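Local coordinates for CglIIR protein (Corynebacterium glutamicum, PDB 6F1S) that probably acts as an NTP-hydrolysing, DEAD-Z1 helicase-like motor, the H subunit of the CglI restriction endonuclease, its C-terminal domain being the part described here, at residues D36-A41 / I58-A63; L96-K101 / P151-N156. All blocks are in the same frame, centred on the assembly; numbering follows the deposited sequence.

Contact 1 of 2, residues D36-A41 / I58-A63; sequences DKKLLA and ITILNA
A small side-chain contact joins helix 32-46 to helix 54-61, with Ile60 receiving Lys38 and Leu39 and no hydrogen bond passing between the two segments. Leu39 CA and Ile60 CA are nearest, at 8.5 Å, and side chains alone fill the distance. Ile60 points at the other helix and uses two branches for Leu39: its CD1 lies 4.1 Å from Leu39 CD2, and its CG2 comes to 4.2 Å from the same methyl. Leu39 does not leave its helix straight toward Ile60; with CG beside the backbone N (chi1 -68°) and an extended chi2, its CD2 end comes nearer than its first bond suggests. Both helices lie on one face of the mixed beta-sheet of this C-terminal domain, Leu39 resting on Leu129 and Trp153 and Ile60 on Met94. The buried apolar pair is the sheet-facing part of the contact. The exposed part belongs to Lys38, whose extended first torsion (chi1 160°) and bends at chi2 and chi4 carry the amine across to Ile60, Lys38 NZ ending 4.0 Å from Ile60 CG1. Lys38 NZ also passes 4.3 Å from Thr59 CG2, so the lysine meets carbon atoms here. Thr59 turns its hydroxyl elsewhere, OG1 bonding to the carbonyl O of Arg55 one helical turn earlier.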
loop_
_atom_site.group_PDB
_atom_site.type_symbol
_atom_site.label_atom_id
_atom_site.label_comp_id
_atom_site.label_asym_id
_atom_site.label_seq_id
_atom_site.Cartn_x
_atom_site.Cartn_y
_atom_site.Cartn_z
ATOM N N ASP A 36 -1.134 9.867 7.449
ATOM C CA ASP A 36 -2.183 10.430 6.597
ATOM C C ASP A 36 -1.821 11.836 6.111
ATOM O O ASP A 36 -1.922 12.130 4.924
ATOM C CB ASP A 36 -3.524 10.463 7.338
ATOM C CG ASP A 36 -4.696 10.715 6.411
ATOM O OD1 ASP A 36 -4.744 10.102 5.321
ATOM O OD2 ASP A 36 -5.568 11.535 6.769
ATOM N N LYS A 37 -1.393 12.693 7.033
ATOM C CA LYS A 37 -0.921 14.031 6.688
ATOM C C LYS A 37 0.227 13.955 5.681
ATOM O O LYS A 37 0.279 14.719 4.718
ATOM C CB LYS A 37 -0.468 14.775 7.948
ATOM C CG LYS A 37 -0.107 16.239 7.736
ATOM C CD LYS A 37 0.606 16.809 8.960
ATOM C CE LYS A 37 0.703 18.330 8.910
ATOM N NZ LYS A 37 -0.630 18.974 9.093
ATOM N N LYS A 38 1.137 13.018 5.917
ATOM C CA LYS A 38 2.301 12.810 5.061
ATOM C C LYS A 38 1.915 12.361 3.648
ATOM O O LYS A 38 2.372 12.941 2.662
ATOM C CB LYS A 38 3.240 11.787 5.708
ATOM C CG LYS A 38 4.229 11.127 4.759
ATOM C CD LYS A 38 5.550 11.879 4.687
ATOM C CE LYS A 38 6.660 10.993 4.123
ATOM N NZ LYS A 38 6.928 9.812 4.997
ATOM N N LEU A 39 1.070 11.337 3.556
ATOM C CA LEU A 39 0.666 10.797 2.260
ATOM C C LEU A 39 -0.206 11.784 1.481
ATOM O O LEU A 39 -0.059 11.925 0.266
ATOM C CB LEU A 39 -0.068 9.461 2.432
ATOM C CG LEU A 39 0.776 8.282 2.935
ATOM C CD1 LEU A 39 -0.063 7.015 3.060
ATOM C CD2 LEU A 39 1.973 8.038 2.025
ATOM N N LEU A 40 -1.102 12.475 2.180
ATOM C CA LEU A 40 -1.957 13.465 1.531
ATOM C C LEU A 40 -1.169 14.692 1.061
ATOM O O LEU A 40 -1.502 15.287 0.036
ATOM C CB LEU A 40 -3.087 13.894 2.466
ATOM C CG LEU A 40 -4.160 12.831 2.722
ATOM C CD1 LEU A 40 -5.218 13.359 3.677
ATOM C CD2 LEU A 40 -4.791 12.356 1.414
ATOM N N ALA A 41 -0.127 15.068 1.801
ATOM C CA ALA A 41 0.740 16.162 1.364
ATOM C C ALA A 41 1.529 15.734 0.136
ATOM O O ALA A 41 1.794 16.541 -0.752
ATOM C CB ALA A 41 1.679 16.599 2.471
ATOM N N ILE A 58 10.589 2.793 1.681
ATOM C CA ILE A 58 10.854 2.053 2.913
ATOM C C ILE A 58 10.291 2.794 4.118
ATOM O O ILE A 58 9.622 2.211 4.970
ATOM C CB ILE A 58 12.359 1.836 3.147
ATOM C CG1 ILE A 58 12.997 1.084 1.984
ATOM C CG2 ILE A 58 12.587 1.098 4.452
ATOM C CD1 ILE A 58 12.422 -0.271 1.756
ATOM N N THR A 59 10.579 4.090 4.165
ATOM C CA THR A 59 10.165 4.955 5.263
ATOM C C THR A 59 8.654 4.939 5.437
ATOM O O THR A 59 8.147 4.916 6.560
ATOM C CB THR A 59 10.643 6.403 5.026
ATOM O OG1 THR A 59 12.069 6.414 4.881
ATOM C CG2 THR A 59 10.241 7.307 6.184
ATOM N N ILE A 60 7.942 4.952 4.315
ATOM C CA ILE A 60 6.485 4.904 4.314
ATOM C C ILE A 60 5.994 3.542 4.794
ATOM O O ILE A 60 5.076 3.452 5.610
ATOM C CB ILE A 60 5.927 5.201 2.908
ATOM C CG1 ILE A 60 6.124 6.683 2.572
ATOM C CG2 ILE A 60 4.465 4.799 2.802
ATOM C CD1 ILE A 60 5.884 7.020 1.122
ATOM N N LEU A 61 6.631 2.483 4.301
ATOM C CA LEU A 61 6.279 1.127 4.701
ATOM C C LEU A 61 6.499 0.903 6.198
ATOM O O LEU A 61 5.723 0.196 6.842
ATOM C CB LEU A 61 7.080 0.107 3.881
ATOM C CG LEU A 61 6.717 0.009 2.392
ATOM C CD1 LEU A 61 7.646 -0.945 1.652
ATOM C CD2 LEU A 61 5.266 -0.415 2.207
ATOM N N ASN A 62 7.544 1.516 6.754
ATOM C CA ASN A 62 7.838 1.393 8.183
ATOM C C ASN A 62 6.749 1.976 9.068
ATOM O O ASN A 62 6.689 1.683 10.256
ATOM C CB ASN A 62 9.164 2.069 8.526
ATOM C CG ASN A 62 10.358 1.258 8.090
ATOM O OD1 ASN A 62 10.330 0.027 8.118
ATOM N ND2 ASN A 62 11.417 1.940 7.678
ATOM N N ALA A 63 5.895 2.812 8.491
ATOM C CA ALA A 63 4.797 3.392 9.246
ATOM C C ALA A 63 3.718 2.347 9.486
ATOM O O ALA A 63 2.791 2.564 10.269
ATOM C CB ALA A 63 4.230 4.592 8.525
#

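Contact 2 of 2, residues L96-K101 / P151-N156; sequences LRTNRK and PIWVPN. With EDO (1,2-ethanediol), chain C.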
loop_
_atom_site.group_PDB
_atom_site.type_symbol
_atom_site.label_atom_id
_atom_site.label_comp_id
_atom_site.label_asym_id
_atom_site.label_seq_id
_atom_site.Cartn_x
_atom_site.Cartn_y
_atom_site.Cartn_z
ATOM N N LEU A 96 -1.443 6.401 -5.199
ATOM C CA LEU A 96 -2.253 6.782 -4.049
ATOM C C LEU A 96 -3.681 7.036 -4.494
ATOM O O LEU A 96 -3.921 7.909 -5.325
ATOM C CB LEU A 96 -1.700 8.041 -3.369
ATOM C CG LEU A 96 -0.226 8.087 -2.964
ATOM C CD1 LEU A 96 0.120 9.446 -2.351
ATOM C CD2 LEU A 96 0.111 6.964 -2.003
ATOM N N ARG A 97 -4.623 6.272 -3.948
ATOM C CA ARG A 97 -6.043 6.477 -4.229
ATOM C C ARG A 97 -6.778 6.869 -2.958
ATOM O O ARG A 97 -6.578 6.263 -1.901
ATOM C CB ARG A 97 -6.684 5.212 -4.810
ATOM C CG ARG A 97 -5.965 4.616 -5.994
ATOM C CD ARG A 97 -6.129 5.450 -7.242
ATOM N NE ARG A 97 -5.598 4.730 -8.389
ATOM C CZ ARG A 97 -5.119 5.309 -9.481
ATOM N NH1 ARG A 97 -5.098 6.632 -9.576
ATOM N NH2 ARG A 97 -4.649 4.566 -10.470
ATOM N N THR A 98 -7.643 7.867 -3.061
ATOM C CA THR A 98 -8.452 8.259 -1.919
ATOM C C THR A 98 -9.935 8.029 -2.204
ATOM O O THR A 98 -10.310 7.643 -3.317
ATOM C CB THR A 98 -8.195 9.726 -1.545
ATOM O OG1 THR A 98 -8.545 10.568 -2.648
ATOM C CG2 THR A 98 -6.721 9.923 -1.199
ATOM N N ASN A 99 -10.765 8.253 -1.188
ATOM C CA ASN A 99 -12.211 8.041 -1.276
ATOM C C ASN A 99 -12.532 6.604 -1.709
ATOM O O ASN A 99 -13.500 6.353 -2.416
ATOM C CB ASN A 99 -12.849 9.061 -2.232
ATOM C CG ASN A 99 -14.369 8.957 -2.279
ATOM O OD1 ASN A 99 -15.022 8.745 -1.254
ATOM N ND2 ASN A 99 -14.934 9.068 -3.482
ATOM N N ARG A 100 -11.708 5.655 -1.283
ATOM C CA ARG A 100 -11.993 4.252 -1.554
ATOM C C ARG A 100 -13.004 3.721 -0.553
ATOM O O ARG A 100 -13.018 4.133 0.608
ATOM C CB ARG A 100 -10.710 3.414 -1.519
ATOM C CG ARG A 100 -9.644 3.835 -2.535
ATOM C CD ARG A 100 -10.139 3.760 -3.979
ATOM N NE ARG A 100 -10.932 4.929 -4.351
ATOM C CZ ARG A 100 -11.739 4.989 -5.405
ATOM N NH1 ARG A 100 -11.856 3.944 -6.213
ATOM N NH2 ARG A 100 -12.430 6.097 -5.651
ATOM N N LYS A 101 -13.863 2.818 -1.019
ATOM C CA LYS A 101 -14.884 2.210 -0.171
ATOM C C LYS A 101 -14.834 0.694 -0.275
ATOM O O LYS A 101 -15.553 0.090 -1.065
ATOM C CB LYS A 101 -16.273 2.713 -0.553
ATOM C CG LYS A 101 -16.475 4.189 -0.327
ATOM C CD LYS A 101 -16.539 4.502 1.151
ATOM C CE LYS A 101 -16.898 5.960 1.375
ATOM N NZ LYS A 101 -17.233 6.214 2.799
ATOM N N PRO A 151 -9.419 7.263 9.428
ATOM C CA PRO A 151 -9.220 6.561 8.158
ATOM C C PRO A 151 -8.107 5.524 8.226
ATOM O O PRO A 151 -7.315 5.529 9.168
ATOM C CB PRO A 151 -8.835 7.687 7.205
ATOM C CG PRO A 151 -8.061 8.623 8.081
ATOM C CD PRO A 151 -8.736 8.570 9.438
ATOM N N ILE A 152 -8.058 4.648 7.229
ATOM C CA ILE A 152 -6.985 3.673 7.107
ATOM C C ILE A 152 -6.328 3.834 5.738
ATOM O O ILE A 152 -6.954 4.319 4.794
ATOM C CB ILE A 152 -7.509 2.219 7.286
ATOM C CG1 ILE A 152 -6.357 1.228 7.484
ATOM C CG2 ILE A 152 -8.378 1.796 6.100
ATOM C CD1 ILE A 152 -5.616 1.384 8.779
ATOM N N TRP A 153 -5.058 3.462 5.642
ATOM C CA TRP A 153 -4.401 3.284 4.355
ATOM C C TRP A 153 -4.084 1.804 4.208
ATOM O O TRP A 153 -3.532 1.197 5.129
ATOM C CB TRP A 153 -3.121 4.111 4.249
ATOM C CG TRP A 153 -3.316 5.567 3.991
ATOM C CD1 TRP A 153 -3.395 6.558 4.922
ATOM C CD2 TRP A 153 -3.429 6.211 2.712
ATOM N NE1 TRP A 153 -3.560 7.776 4.309
ATOM C CE2 TRP A 153 -3.584 7.592 2.952
ATOM C CE3 TRP A 153 -3.425 5.753 1.389
ATOM C CZ2 TRP A 153 -3.725 8.522 1.921
ATOM C CZ3 TRP A 153 -3.567 6.679 0.365
ATOM C CH2 TRP A 153 -3.715 8.046 0.639
ATOM N N VAL A 154 -4.442 1.218 3.071
ATOM C CA VAL A 154 -4.163 -0.194 2.834
ATOM C C VAL A 154 -3.112 -0.356 1.731
ATOM O O VAL A 154 -3.285 0.147 0.623
ATOM C CB VAL A 154 -5.441 -0.964 2.453
ATOM C CG1 VAL A 154 -5.168 -2.453 2.423
ATOM C CG2 VAL A 154 -6.567 -0.645 3.430
ATOM N N PRO A 155 -2.008 -1.044 2.042
ATOM C CA PRO A 155 -0.924 -1.219 1.071
ATOM C C PRO A 155 -1.070 -2.462 0.189
ATOM O O PRO A 155 -1.476 -3.521 0.651
ATOM C CB PRO A 155 0.310 -1.341 1.967
ATOM C CG PRO A 155 -0.220 -2.038 3.187
ATOM C CD PRO A 155 -1.630 -1.525 3.384
ATOM N N ASN A 156 -0.733 -2.309 -1.084
ATOM C CA ASN A 156 -0.678 -3.420 -2.020
ATOM C C ASN A 156 0.660 -3.361 -2.731
ATOM O O ASN A 156 0.983 -2.364 -3.362
ATOM C CB ASN A 156 -1.836 -3.357 -3.024
ATOM C CG ASN A 156 -1.717 -4.399 -4.128
ATOM O OD1 ASN A 156 -2.374 -5.439 -4.087
ATOM N ND2 ASN A 156 -0.883 -4.119 -5.125
HETATM C C1 EDO C . -11.770 0.198 -5.254
HETATM O O1 EDO C . -12.069 -1.205 -5.342
HETATM C C2 EDO C . -13.024 1.038 -5.469
HETATM O O2 EDO C . -13.496 1.558 -4.219
#
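Trp153 makes the whole contact from its side, its benzo ring lying against Leu96, Arg97 and Thr98 of the other strand. Segment 151-156 begins at Pro151, which follows a cis peptide bond, and enters its strand at Ile152, paired through the backbone with Ile132. Trp153 comes next. Its CG stands beside the backbone N (chi1 -77°), and a chi2 of 93° turns the six-membered ring toward segment 96-101. Trp153 CH2 meets Thr98 CG2 at 4.0 Å, the two side chains lying alongside each other and pointing the same way. Trp153 CZ3 touches the backbone at Arg97 O, 3.8 Å away, and lies 4.4 Å from Leu96 CD2. All three approach the ring obliquely. At the other end of the indole, Trp153 NE1 is hydrogen-bonded to Asp36, which also forms a salt bridge with Arg131. The two strands are next-but-one neighbours in the mixed sheet: strand 126-132 runs between them, and their axes stay 9.1 Å apart at an angle of 143°. The indole therefore bridges a full strand on the face covered by helix 32-46, where Leu43 also meets Leu96 and Thr98. Farther along, Val154 sits against Phe23 and Trp147, and Asn156 ND2 bonds to Asn21 OD1 of the edge strand 21-23. Past the corner at Asn99, Arg100 folds back along its own strand, its NE giving Thr98 O a hydrogen bond of 3.0 Å from above the carbonyl plane. Beside its guanidinium lies an ethanediol, probably from the crystallisation liquor, to which Lys101 N makes a weak 3.5 Å bond through O2.

Overall arrangement
Contacts 1 and 2 meet on one face of the sheet, their centres 12 Å apart, and Trp153 takes part in three of the touches between them. Leu39 CD1 packs 3.5 Å from Trp153 CD2, so the leucine that faces Ile60 through one methyl presses the indole with the other. Leu40 adds its CD2 at 4.0 Å from Trp153 CZ2, while the hydrogen bond from Trp153 NE1 to Asp36 OD1 measures 2.8 Å. Helix 32-46 also reaches the other strand directly, Leu39 O being 3.6 Å from Leu96 CD1. Contact 1 closes in sequence before contact 2 opens. A formic acid, probably from the crystallisation liquor, lies about 4 Å from the Thr98 side chain.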